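Minor fimbrium tip subunit Mfa3 (Porphyromonas gingivalis ATCC 33277, PDB 5NF4) forms part of the tip of the minor fimbriae, surface filaments that mediate biofilm formation and adhesion of this periodontal pathogen to host cells and other oral bacteria. Local coordinates at residues A[112-117]-A[133-138]; A[147-150]-A[156-159]; A[199-204]-A[276-281]; A[228-233]-A[260-265]; A[298-301]-A[306-309]. One frame throughout, in Å; residues are numbered along the deposited sequence.

Interaction 1: A[112-117]-A[133-138]; sequences DFFFVA and SDMNHF. With FMT (formic acid), chain C.
Met135 lays its side chain across one face of the Phe114 ring, with CG almost exactly over the middle: it stands 3.3 Å from the ring centroid and 8° off the normal, a CH-pi contact. The sulfur lies further out, SD being 4.4 Å from the same centroid in an oblique Met-aromatic approach that brings it beside Phe114 CB. Met135 leaves the helix with CG anti to the backbone N (chi1 -179°), then bends at chi2 and chi3, which turns the methyl back along the strand until CE is 4.5 Å from Val116 CG2. The edge of the Phe114 ring has a polar neighbour, as Asn136 OD1 sits 3.5 Å from CE2 near the ring plane, with the amide plane turned steeply against the ring. On the outward side of the helix, His137 ND1 donates to O2 of a formic acid molecule at 3.0 Å, probably a guest from the crystallisation liquor. Leu75 and Phe77 of strand 71-78 also touch Met135, while Met122 of helix 122-126 touches Val116. With axes 10.7 Å apart and inclined at 37°, strand 112-117 and helix 133-138 form a helix-on-sheet packing layer, in which a short helix covers one face of a beta-sheet.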
# COMPACT_ATOMS: atom_id res chain seq x y z
N ASP A 112 -15.48 5.16 16.20
CA ASP A 112 -14.35 4.67 15.42
C ASP A 112 -14.86 4.17 14.06
O ASP A 112 -15.74 3.32 14.01
CB ASP A 112 -13.67 3.53 16.16
CG ASP A 112 -12.88 3.97 17.39
OD1 ASP A 112 -12.94 5.13 17.86
OD2 ASP A 112 -12.14 3.11 17.88
N PHE A 113 -14.33 4.71 12.96
CA PHE A 113 -14.78 4.40 11.60
C PHE A 113 -13.72 3.52 10.94
O PHE A 113 -12.55 3.87 10.98
CB PHE A 113 -14.94 5.64 10.76
CG PHE A 113 -16.13 6.50 11.14
CD1 PHE A 113 -16.14 7.25 12.31
CD2 PHE A 113 -17.21 6.58 10.28
CE1 PHE A 113 -17.23 8.05 12.61
CE2 PHE A 113 -18.29 7.36 10.58
CZ PHE A 113 -18.30 8.10 11.74
N PHE A 114 -14.15 2.44 10.32
CA PHE A 114 -13.24 1.54 9.60
C PHE A 114 -13.72 1.44 8.17
O PHE A 114 -14.88 1.16 7.93
CB PHE A 114 -13.19 0.13 10.21
CG PHE A 114 -12.64 0.10 11.60
CD1 PHE A 114 -13.43 0.49 12.68
CD2 PHE A 114 -11.34 -0.34 11.85
CE1 PHE A 114 -12.94 0.44 13.97
CE2 PHE A 114 -10.85 -0.40 13.15
CZ PHE A 114 -11.67 0.03 14.22
N PHE A 115 -12.79 1.61 7.23
CA PHE A 115 -13.09 1.54 5.81
C PHE A 115 -12.16 0.48 5.20
O PHE A 115 -10.95 0.54 5.38
CB PHE A 115 -12.88 2.87 5.10
CG PHE A 115 -13.87 3.94 5.52
CD1 PHE A 115 -13.60 4.75 6.61
CD2 PHE A 115 -15.05 4.09 4.83
CE1 PHE A 115 -14.50 5.72 6.99
CE2 PHE A 115 -15.97 5.07 5.20
CZ PHE A 115 -15.70 5.89 6.28
N VAL A 116 -12.77 -0.46 4.48
CA VAL A 116 -12.05 -1.58 3.84
C VAL A 116 -12.53 -1.70 2.40
O VAL A 116 -13.71 -1.88 2.17
CB VAL A 116 -12.28 -2.90 4.61
CG1 VAL A 116 -11.57 -4.04 3.93
CG2 VAL A 116 -11.72 -2.78 6.04
N ALA A 117 -11.61 -1.64 1.43
CA ALA A 117 -11.98 -1.67 0.03
C ALA A 117 -11.33 -2.84 -0.68
O ALA A 117 -10.23 -3.25 -0.31
CB ALA A 117 -11.58 -0.38 -0.67
N SER A 133 -13.61 -5.13 18.91
CA SER A 133 -12.52 -6.08 19.13
C SER A 133 -12.36 -6.98 17.91
O SER A 133 -11.22 -7.19 17.41
CB SER A 133 -12.80 -6.92 20.40
OG SER A 133 -11.84 -7.96 20.51
N ASP A 134 -13.48 -7.49 17.39
CA ASP A 134 -13.47 -8.28 16.17
C ASP A 134 -12.93 -7.47 15.01
O ASP A 134 -12.21 -7.97 14.15
CB ASP A 134 -14.86 -8.78 15.80
CG ASP A 134 -15.43 -9.77 16.80
OD1 ASP A 134 -14.66 -10.43 17.52
OD2 ASP A 134 -16.67 -9.86 16.89
N MET A 135 -13.35 -6.21 14.95
CA MET A 135 -12.99 -5.34 13.85
C MET A 135 -11.47 -5.13 13.81
O MET A 135 -10.82 -5.25 12.76
CB MET A 135 -13.71 -3.98 13.96
CG MET A 135 -13.38 -3.02 12.80
SD MET A 135 -14.23 -3.42 11.30
CE MET A 135 -12.87 -3.88 10.22
N ASN A 136 -10.89 -4.83 14.97
CA ASN A 136 -9.44 -4.70 15.04
C ASN A 136 -8.69 -6.01 14.71
O ASN A 136 -7.67 -5.96 14.03
CB ASN A 136 -9.02 -4.17 16.38
CG ASN A 136 -9.26 -2.66 16.48
OD1 ASN A 136 -8.86 -1.90 15.59
ND2 ASN A 136 -9.93 -2.22 17.52
N HIS A 137 -9.19 -7.14 15.18
CA HIS A 137 -8.58 -8.43 14.79
C HIS A 137 -8.61 -8.58 13.28
O HIS A 137 -7.61 -9.01 12.67
CB HIS A 137 -9.29 -9.61 15.48
CG HIS A 137 -8.94 -9.79 16.93
ND1 HIS A 137 -7.65 -9.74 17.42
CD2 HIS A 137 -9.73 -10.04 18.01
CE1 HIS A 137 -7.67 -9.94 18.73
NE2 HIS A 137 -8.92 -10.13 19.11
N PHE A 138 -9.74 -8.25 12.65
CA PHE A 138 -9.89 -8.37 11.21
C PHE A 138 -8.88 -7.49 10.49
O PHE A 138 -8.23 -7.92 9.53
CB PHE A 138 -11.32 -8.01 10.78
CG PHE A 138 -11.61 -8.22 9.31
CD1 PHE A 138 -11.29 -7.22 8.38
CD2 PHE A 138 -12.15 -9.41 8.85
CE1 PHE A 138 -11.57 -7.41 7.02
CE2 PHE A 138 -12.41 -9.62 7.51
CZ PHE A 138 -12.11 -8.63 6.58
C FMT C . -3.83 -9.89 15.84
O1 FMT C . -3.41 -11.03 15.95
O2 FMT C . -5.02 -9.64 15.99

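Interaction 2: A[147-150]-A[156-159]; sequences PIHY and NNGF
A short 3-10 turn, 147-150, and the irregular run 156-159 belong to one long loop between strands 143-144 and 161-170, and the His149 imidazole joins them. Its NE2 donates to the backbone O of Asn157 at 3.1 Å, nearly straight at 166°. The acceptor lies close to the imidazole plane, whereas the donor stands well above the plane of the carbonyl. Beside this bond, CE1 of His149 lies 3.1 Å from Gly158 O and 3.2 Å from Asn157 OD1, so backbone and side-chain oxygens gather near CE1. Phe159 turns its edge toward a face of the imidazole: its CD1 comes within 3.8 Å of His149 CG, toward the rim of the ring, and the two planes meet at 60°. Having CG beside the backbone N (chi1 -66°) carries the phenyl ring back to the turn, where CE1 is 3.6 Å from His149 O. The Asn157 amide has its polar anchor in Asp146, which takes a hydrogen bond from ND2, and Ile148 CG2 merely brushes that nitrogen at 3.9 Å. Tyr252 meets the Phe159 ring as well. A hydrogen bond from a side chain to the backbone and an edge-to-face aromatic pair thus join two parts of the irregular connection that leads into strand 161-170.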
# COMPACT_ATOMS: atom_id res chain seq x y z
N PRO A 147 -1.65 -13.13 -6.38
CA PRO A 147 -0.48 -13.17 -7.28
C PRO A 147 -0.46 -12.08 -8.38
O PRO A 147 0.61 -11.55 -8.74
CB PRO A 147 -0.58 -14.56 -7.92
CG PRO A 147 -1.25 -15.38 -6.84
CD PRO A 147 -2.29 -14.45 -6.24
N ILE A 148 -1.62 -11.75 -8.93
CA ILE A 148 -1.64 -10.78 -10.01
C ILE A 148 -1.27 -9.37 -9.49
O ILE A 148 -0.75 -8.55 -10.26
CB ILE A 148 -3.01 -10.77 -10.73
CG1 ILE A 148 -2.88 -10.07 -12.09
CG2 ILE A 148 -4.08 -10.09 -9.95
CD1 ILE A 148 -1.91 -10.73 -13.07
N HIS A 149 -1.47 -9.11 -8.21
CA HIS A 149 -1.24 -7.76 -7.69
C HIS A 149 0.23 -7.39 -7.51
O HIS A 149 0.53 -6.22 -7.30
CB HIS A 149 -1.99 -7.56 -6.36
CG HIS A 149 -3.45 -7.36 -6.57
ND1 HIS A 149 -4.40 -7.64 -5.61
CD2 HIS A 149 -4.13 -6.97 -7.67
CE1 HIS A 149 -5.60 -7.38 -6.10
NE2 HIS A 149 -5.46 -6.97 -7.36
N TYR A 150 1.16 -8.34 -7.65
CA TYR A 150 2.56 -7.94 -7.72
C TYR A 150 2.88 -7.33 -9.10
O TYR A 150 3.96 -6.74 -9.32
CB TYR A 150 3.49 -9.15 -7.44
CG TYR A 150 3.38 -9.72 -6.04
CD1 TYR A 150 4.16 -9.24 -5.00
CD2 TYR A 150 2.52 -10.78 -5.76
CE1 TYR A 150 4.04 -9.77 -3.72
CE2 TYR A 150 2.42 -11.30 -4.49
CZ TYR A 150 3.19 -10.80 -3.48
OH TYR A 150 3.07 -11.33 -2.22
N ASN A 156 -11.25 -5.76 -13.00
CA ASN A 156 -12.20 -6.28 -12.01
C ASN A 156 -11.58 -6.69 -10.67
O ASN A 156 -12.28 -7.18 -9.77
CB ASN A 156 -12.94 -7.48 -12.59
CG ASN A 156 -13.62 -7.14 -13.90
OD1 ASN A 156 -14.18 -6.06 -14.05
ND2 ASN A 156 -13.53 -8.05 -14.86
N ASN A 157 -10.28 -6.48 -10.51
CA ASN A 157 -9.61 -6.88 -9.28
C ASN A 157 -8.67 -5.80 -8.79
O ASN A 157 -7.52 -5.72 -9.24
CB ASN A 157 -8.85 -8.19 -9.54
CG ASN A 157 -8.28 -8.81 -8.29
OD1 ASN A 157 -8.42 -8.27 -7.20
ND2 ASN A 157 -7.63 -9.95 -8.45
N GLY A 158 -9.17 -4.92 -7.93
CA GLY A 158 -8.40 -3.79 -7.47
C GLY A 158 -7.53 -4.15 -6.29
O GLY A 158 -7.73 -5.20 -5.64
N PHE A 159 -6.60 -3.26 -5.97
CA PHE A 159 -5.73 -3.41 -4.79
C PHE A 159 -6.54 -3.26 -3.51
O PHE A 159 -7.35 -2.35 -3.42
CB PHE A 159 -4.63 -2.33 -4.76
CG PHE A 159 -3.62 -2.44 -5.86
CD1 PHE A 159 -2.92 -3.62 -6.09
CD2 PHE A 159 -3.31 -1.32 -6.61
CE1 PHE A 159 -1.98 -3.69 -7.10
CE2 PHE A 159 -2.38 -1.38 -7.59
CZ PHE A 159 -1.71 -2.58 -7.85

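Interaction 3: A[199-204]-A[276-281]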
# COMPACT_ATOMS: atom_id res chain seq x y z
N LEU A 199 6.54 0.10 -7.29
CA LEU A 199 7.92 0.13 -7.69
C LEU A 199 7.98 0.51 -9.15
O LEU A 199 7.31 -0.11 -9.98
CB LEU A 199 8.58 -1.23 -7.46
CG LEU A 199 10.02 -1.38 -7.97
CD1 LEU A 199 10.99 -0.46 -7.20
CD2 LEU A 199 10.45 -2.82 -7.86
N ASP A 200 8.76 1.54 -9.45
CA ASP A 200 8.72 2.23 -10.71
C ASP A 200 10.15 2.37 -11.23
O ASP A 200 10.88 3.23 -10.77
CB ASP A 200 8.05 3.60 -10.48
CG ASP A 200 7.68 4.32 -11.75
OD1 ASP A 200 8.26 4.04 -12.82
OD2 ASP A 200 6.79 5.21 -11.66
N VAL A 201 10.55 1.50 -12.15
CA VAL A 201 11.93 1.48 -12.65
C VAL A 201 12.02 1.96 -14.10
O VAL A 201 11.41 1.40 -15.02
CB VAL A 201 12.54 0.07 -12.50
CG1 VAL A 201 13.95 0.02 -13.04
CG2 VAL A 201 12.53 -0.37 -11.04
N ASN A 202 12.80 3.02 -14.29
CA ASN A 202 12.91 3.69 -15.57
C ASN A 202 14.33 3.66 -16.11
O ASN A 202 15.26 4.11 -15.46
CB ASN A 202 12.43 5.13 -15.43
CG ASN A 202 10.97 5.23 -14.96
OD1 ASN A 202 10.06 5.31 -15.78
ND2 ASN A 202 10.76 5.18 -13.66
N ILE A 203 14.49 3.08 -17.30
CA ILE A 203 15.81 3.00 -17.92
C ILE A 203 15.98 4.20 -18.83
O ILE A 203 15.54 4.23 -19.98
CB ILE A 203 15.99 1.68 -18.73
CG1 ILE A 203 15.49 0.48 -17.92
CG2 ILE A 203 17.43 1.52 -19.17
CD1 ILE A 203 16.02 0.37 -16.51
N VAL A 204 16.65 5.21 -18.29
CA VAL A 204 16.85 6.45 -19.04
C VAL A 204 17.89 6.31 -20.17
O VAL A 204 17.87 7.03 -21.15
CB VAL A 204 17.25 7.57 -18.06
CG1 VAL A 204 16.17 7.75 -17.01
CG2 VAL A 204 18.53 7.24 -17.37
N ASN A 276 13.69 -5.87 0.57
CA ASN A 276 13.25 -5.92 -0.81
C ASN A 276 14.32 -5.37 -1.74
O ASN A 276 14.94 -4.36 -1.44
CB ASN A 276 11.97 -5.10 -1.00
CG ASN A 276 10.77 -5.69 -0.31
OD1 ASN A 276 10.84 -6.29 0.79
ND2 ASN A 276 9.65 -5.53 -0.94
N PHE A 277 14.56 -6.03 -2.87
CA PHE A 277 15.47 -5.46 -3.84
C PHE A 277 15.03 -5.85 -5.23
O PHE A 277 14.26 -6.80 -5.38
CB PHE A 277 16.92 -5.94 -3.60
CG PHE A 277 17.13 -7.43 -3.82
CD1 PHE A 277 16.84 -8.34 -2.81
CD2 PHE A 277 17.69 -7.91 -5.00
CE1 PHE A 277 17.06 -9.72 -2.98
CE2 PHE A 277 17.92 -9.25 -5.17
CZ PHE A 277 17.62 -10.16 -4.17
N PHE A 278 15.49 -5.10 -6.23
CA PHE A 278 15.25 -5.53 -7.59
C PHE A 278 16.58 -5.88 -8.22
O PHE A 278 17.63 -5.32 -7.90
CB PHE A 278 14.44 -4.52 -8.42
CG PHE A 278 15.07 -3.16 -8.62
CD1 PHE A 278 15.82 -2.89 -9.75
CD2 PHE A 278 14.83 -2.12 -7.73
CE1 PHE A 278 16.36 -1.62 -9.97
CE2 PHE A 278 15.37 -0.85 -7.95
CZ PHE A 278 16.13 -0.60 -9.06
N ARG A 279 16.50 -6.91 -9.05
CA ARG A 279 17.65 -7.46 -9.75
C ARG A 279 17.59 -7.16 -11.23
O ARG A 279 16.63 -7.54 -11.91
CB ARG A 279 17.69 -8.96 -9.50
CG ARG A 279 18.66 -9.70 -10.37
CD ARG A 279 18.78 -11.13 -9.92
NE ARG A 279 19.47 -11.24 -8.64
CZ ARG A 279 19.16 -12.10 -7.67
NH1 ARG A 279 18.13 -12.93 -7.80
NH2 ARG A 279 19.88 -12.11 -6.56
N LEU A 280 18.61 -6.47 -11.74
CA LEU A 280 18.71 -6.17 -13.16
C LEU A 280 19.67 -7.12 -13.76
O LEU A 280 20.81 -7.19 -13.32
CB LEU A 280 19.21 -4.76 -13.41
CG LEU A 280 18.49 -3.60 -12.73
CD1 LEU A 280 19.35 -2.39 -12.92
CD2 LEU A 280 17.14 -3.40 -13.37
N THR A 281 19.22 -7.82 -14.79
CA THR A 281 20.08 -8.70 -15.56
C THR A 281 20.25 -8.17 -16.96
O THR A 281 19.25 -7.88 -17.65
CB THR A 281 19.50 -10.12 -15.62
OG1 THR A 281 19.38 -10.60 -14.29
CG2 THR A 281 20.42 -11.05 -16.40
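One face of the Phe278 ring receives the CG2 methyl of Val201, which stands 4.1 Å from the ring centroid and only 8° off the normal, a CH-pi contact. Leu280 CD2, from the same strand, lies in plane at the ring's edge. Leu199 CD1 approaches obliquely, 4.2 Å from Phe278 CD2. The ring is held out by a first torsion of 62°, which places CG between the backbone N and the carbonyl carbon, and Val201 meets it head-on from the facing strand. Of the two valine methyls it is CG2, the one beside the backbone N, that does the touching; CG1 is anti to that nitrogen. With Val201 and Phe278 CA atoms 9.3 Å apart, strands 199-204 and 277-281 face one another through their side chains, as in the interior of a beta-sandwich. Tyr328 meets the Phe278 ring edge-to-face, and Ile330 and Val290 add to the same apolar interior. The polar groups of strand 199-204 turn to its other side, where Asn202 ND2 donates to Asp200 OD1 at 2.9 Å and Asp200 also binds His325 and Gln248. No hydrogen bond crosses between the segments, so their cohesion rests on dispersion, the CH-pi contact and the exclusion of water.

Interaction 4: A[228-233]-A[260-265]; sequences QSEPIQ and STKWWG
Glu230 and Lys262 approach from opposite directions and meet at their charged ends, and everything close in this contact is concentrated there. Lys262 NZ donates to Glu230 OE1 at 2.7 Å, arriving on the syn side of the carboxylate and 16° out of its plane. A second, weak bond runs from NZ to OE2 at 3.0 Å, so the ammonium group is shared unevenly between the two carboxylate oxygens of the salt bridge. The last lysine methylenes also lie close to the carboxylate: CD is 3.4 Å and CE 3.5 Å from Glu230 OE2. Both side chains reach this point because they are extended beyond CG, and Lys262 keeps chi2, chi3 and chi4 all near 180°. Two long arms therefore span a gap that the backbones leave wide, the nearest CA atoms, those of Glu230 and Ser260, being 10.7 Å apart. The contact ties two surface loops, one between strands 221-222 and 238-242 and the other between strands 248-254 and 277-282, with no regular secondary structure in either segment. Glu230 OE2 has a further partner in the backbone N of Glu259, which probably helps to fix the carboxylate's rotation and would probably favour its ionised form. The Glu259 side chain adds only a long, weak ion pair to Lys262. Beyond the salt bridge the contact is loose: the segments bury just 80 Å² between them, all of it on Glu230 and Lys262, both partly exposed. Glu230 also touches Pro274, and further along the second loop Trp264 packs against Phe277.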
# COMPACT_ATOMS: atom_id res chain seq x y z
N GLN A 228 3.78 -3.79 12.41
CA GLN A 228 4.75 -3.45 13.45
C GLN A 228 5.92 -4.45 13.50
O GLN A 228 6.84 -4.27 14.31
CB GLN A 228 4.06 -3.42 14.83
CG GLN A 228 2.85 -2.48 14.93
CD GLN A 228 1.79 -3.01 15.86
OE1 GLN A 228 0.90 -3.76 15.45
NE2 GLN A 228 1.87 -2.62 17.13
N SER A 229 5.86 -5.50 12.69
CA SER A 229 6.84 -6.60 12.70
C SER A 229 7.29 -6.88 11.30
O SER A 229 6.54 -6.66 10.36
CB SER A 229 6.21 -7.89 13.26
OG SER A 229 6.02 -7.83 14.67
N GLU A 230 8.48 -7.46 11.19
CA GLU A 230 8.98 -7.93 9.90
C GLU A 230 8.10 -9.03 9.31
O GLU A 230 7.40 -9.75 10.04
CB GLU A 230 10.40 -8.46 10.06
CG GLU A 230 11.44 -7.44 10.45
CD GLU A 230 12.84 -7.97 10.36
OE1 GLU A 230 13.00 -9.21 10.28
OE2 GLU A 230 13.79 -7.16 10.32
N PRO A 231 8.16 -9.20 7.98
CA PRO A 231 7.41 -10.26 7.33
C PRO A 231 7.82 -11.62 7.91
O PRO A 231 8.96 -11.82 8.35
CB PRO A 231 7.81 -10.13 5.85
CG PRO A 231 8.27 -8.70 5.71
CD PRO A 231 8.88 -8.35 7.02
N ILE A 232 6.89 -12.57 7.86
CA ILE A 232 7.17 -13.95 8.22
C ILE A 232 7.40 -14.82 6.99
O ILE A 232 8.16 -15.79 7.06
CB ILE A 232 6.03 -14.55 9.07
CG1 ILE A 232 4.68 -14.44 8.34
CG2 ILE A 232 5.98 -13.81 10.44
CD1 ILE A 232 3.54 -15.32 8.92
N GLN A 233 6.77 -14.46 5.88
CA GLN A 233 6.86 -15.23 4.63
C GLN A 233 7.06 -14.36 3.39
O GLN A 233 6.62 -13.23 3.35
CB GLN A 233 5.62 -16.11 4.47
CG GLN A 233 5.54 -17.18 5.59
CD GLN A 233 4.26 -18.02 5.56
OE1 GLN A 233 3.16 -17.54 5.25
NE2 GLN A 233 4.42 -19.31 5.86
N SER A 260 15.68 -1.80 12.02
CA SER A 260 16.72 -0.83 11.68
C SER A 260 18.07 -1.21 12.26
O SER A 260 19.03 -0.46 12.15
CB SER A 260 16.29 0.57 12.15
OG SER A 260 16.15 0.58 13.55
N THR A 261 18.15 -2.38 12.87
CA THR A 261 19.41 -2.96 13.30
C THR A 261 20.06 -3.78 12.18
O THR A 261 21.19 -4.22 12.33
CB THR A 261 19.20 -3.87 14.49
OG1 THR A 261 18.14 -4.77 14.18
CG2 THR A 261 18.85 -3.08 15.73
N LYS A 262 19.33 -3.99 11.09
CA LYS A 262 19.80 -4.74 9.91
C LYS A 262 20.22 -3.83 8.76
O LYS A 262 19.75 -2.70 8.64
CB LYS A 262 18.70 -5.68 9.42
CG LYS A 262 18.30 -6.73 10.43
CD LYS A 262 17.17 -7.61 9.95
CE LYS A 262 16.84 -8.61 11.07
NZ LYS A 262 15.68 -9.45 10.78
N TRP A 263 21.08 -4.34 7.86
CA TRP A 263 21.31 -3.66 6.61
C TRP A 263 21.75 -4.69 5.57
O TRP A 263 21.95 -5.84 5.92
CB TRP A 263 22.33 -2.54 6.74
CG TRP A 263 23.70 -2.91 7.22
CD1 TRP A 263 24.77 -3.27 6.44
CD2 TRP A 263 24.18 -2.92 8.57
NE1 TRP A 263 25.87 -3.51 7.22
CE2 TRP A 263 25.54 -3.30 8.54
CE3 TRP A 263 23.59 -2.65 9.81
CZ2 TRP A 263 26.32 -3.42 9.69
CZ3 TRP A 263 24.37 -2.77 10.97
CH2 TRP A 263 25.73 -3.15 10.89
N TRP A 264 21.88 -4.24 4.33
CA TRP A 264 22.22 -5.09 3.21
C TRP A 264 23.49 -5.86 3.52
O TRP A 264 24.51 -5.27 3.86
CB TRP A 264 22.40 -4.26 1.93
CG TRP A 264 22.65 -5.04 0.68
CD1 TRP A 264 23.84 -5.18 0.01
CD2 TRP A 264 21.69 -5.79 -0.06
NE1 TRP A 264 23.67 -5.97 -1.11
CE2 TRP A 264 22.35 -6.37 -1.16
CE3 TRP A 264 20.32 -6.04 0.12
CZ2 TRP A 264 21.69 -7.17 -2.10
CZ3 TRP A 264 19.66 -6.83 -0.80
CH2 TRP A 264 20.34 -7.38 -1.90
N GLY A 265 23.44 -7.17 3.42
CA GLY A 265 24.61 -7.97 3.72
C GLY A 265 24.75 -8.25 5.20
O GLY A 265 25.69 -8.91 5.60

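Interaction 5: A[298-301]-A[306-309]; sequences AIPG and PFAK
Pro300 and Phe307 form a proline-aromatic CH-pi pair that folds the loop after strand 287-291 back onto the short helix 304-308. The CH-pi part is a face contact: Pro300 CD stands 3.6 Å from the centroid of the Phe307 ring and 5° off its normal, so the pyrrolidine sits over the centre of the aromatic face. Proline CH groups next to the ring nitrogen are somewhat electron-poor, which probably suits CD to a pi face. The purely apolar part comes from Ile299, whose CG2 branch lies 3.8 Å from Phe307 CB and about as near to CD2, reaching the ring obliquely at the root of the side chain. With CG anti to the backbone N (chi1 178°), the Phe307 ring leaves the helix toward the 298-301 loop and presents one side to both residues. No hydrogen bond links the two segments. Among its surroundings, His295 meets the Phe307 ring edge-to-face and also touches Pro300, while Leu312 and Pro316 pack against the same phenyl group. A second atom of the proline ring completes the apolar part, Pro300 CG leaning toward one side of the phenyl ring to lie 3.6 Å from Phe307 CE1.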
# COMPACT_ATOMS: atom_id res chain seq x y z
N ALA A 298 18.44 14.34 0.85
CA ALA A 298 19.68 13.99 0.18
C ALA A 298 20.28 12.71 0.71
O ALA A 298 20.26 12.44 1.91
CB ALA A 298 20.68 15.12 0.32
N ILE A 299 20.85 11.92 -0.19
CA ILE A 299 21.49 10.67 0.17
C ILE A 299 22.89 10.93 0.73
O ILE A 299 23.67 11.66 0.12
CB ILE A 299 21.55 9.73 -1.03
CG1 ILE A 299 20.17 9.13 -1.27
CG2 ILE A 299 22.58 8.62 -0.80
CD1 ILE A 299 19.83 9.00 -2.71
N PRO A 300 23.20 10.34 1.89
CA PRO A 300 24.57 10.46 2.41
C PRO A 300 25.59 10.01 1.39
O PRO A 300 25.55 8.86 0.96
CB PRO A 300 24.57 9.51 3.63
CG PRO A 300 23.17 9.36 4.00
CD PRO A 300 22.38 9.46 2.73
N GLY A 301 26.50 10.90 0.99
CA GLY A 301 27.52 10.54 0.03
C GLY A 301 27.09 10.79 -1.40
O GLY A 301 27.90 10.70 -2.31
N PRO A 306 25.92 2.83 -2.87
CA PRO A 306 26.73 2.54 -1.69
C PRO A 306 25.94 2.71 -0.40
O PRO A 306 26.12 1.94 0.53
CB PRO A 306 27.88 3.55 -1.78
CG PRO A 306 27.94 3.94 -3.22
CD PRO A 306 26.55 3.85 -3.74
N PHE A 307 25.07 3.70 -0.35
CA PHE A 307 24.23 3.93 0.82
C PHE A 307 23.28 2.75 0.99
O PHE A 307 23.18 2.11 2.05
CB PHE A 307 23.46 5.23 0.65
CG PHE A 307 22.52 5.55 1.77
CD1 PHE A 307 22.98 5.60 3.07
CD2 PHE A 307 21.20 5.85 1.53
CE1 PHE A 307 22.11 5.91 4.11
CE2 PHE A 307 20.36 6.17 2.55
CZ PHE A 307 20.81 6.19 3.84
N ALA A 308 22.57 2.46 -0.09
CA ALA A 308 21.57 1.39 -0.09
C ALA A 308 22.18 0.04 0.20
O ALA A 308 21.53 -0.83 0.79
CB ALA A 308 20.84 1.35 -1.42
N LYS A 309 23.42 -0.16 -0.23
CA LYS A 309 24.08 -1.43 0.01
C LYS A 309 24.76 -1.53 1.39
O LYS A 309 25.49 -2.48 1.65
CB LYS A 309 25.09 -1.70 -1.12
CG LYS A 309 24.39 -2.08 -2.40
CD LYS A 309 25.39 -2.58 -3.46
CE LYS A 309 24.74 -3.58 -4.41
NZ LYS A 309 25.74 -4.30 -5.24

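In the fold
Interactions 1 and 3 lie on opposite sides of the chain's centre, with centres about 35 Å apart, and each draws on strands of the extended beta framework. Interaction 2 falls between them in space, its centre about 22 Å from that of interaction 1 and about 20 Å from that of interaction 3. Along the chain, 1 and 2 are complete before 3 begins; both loops of interaction 4 come between the two strands of 3, and 5 follows last. Trp264 joins the later contacts: it packs on Phe277 of interaction 3 and on Ala308 and Lys309 of interaction 5. In this tip subunit, interactions 1 and 3 thus pack on strands, while 2, 4 and 5 tie loops.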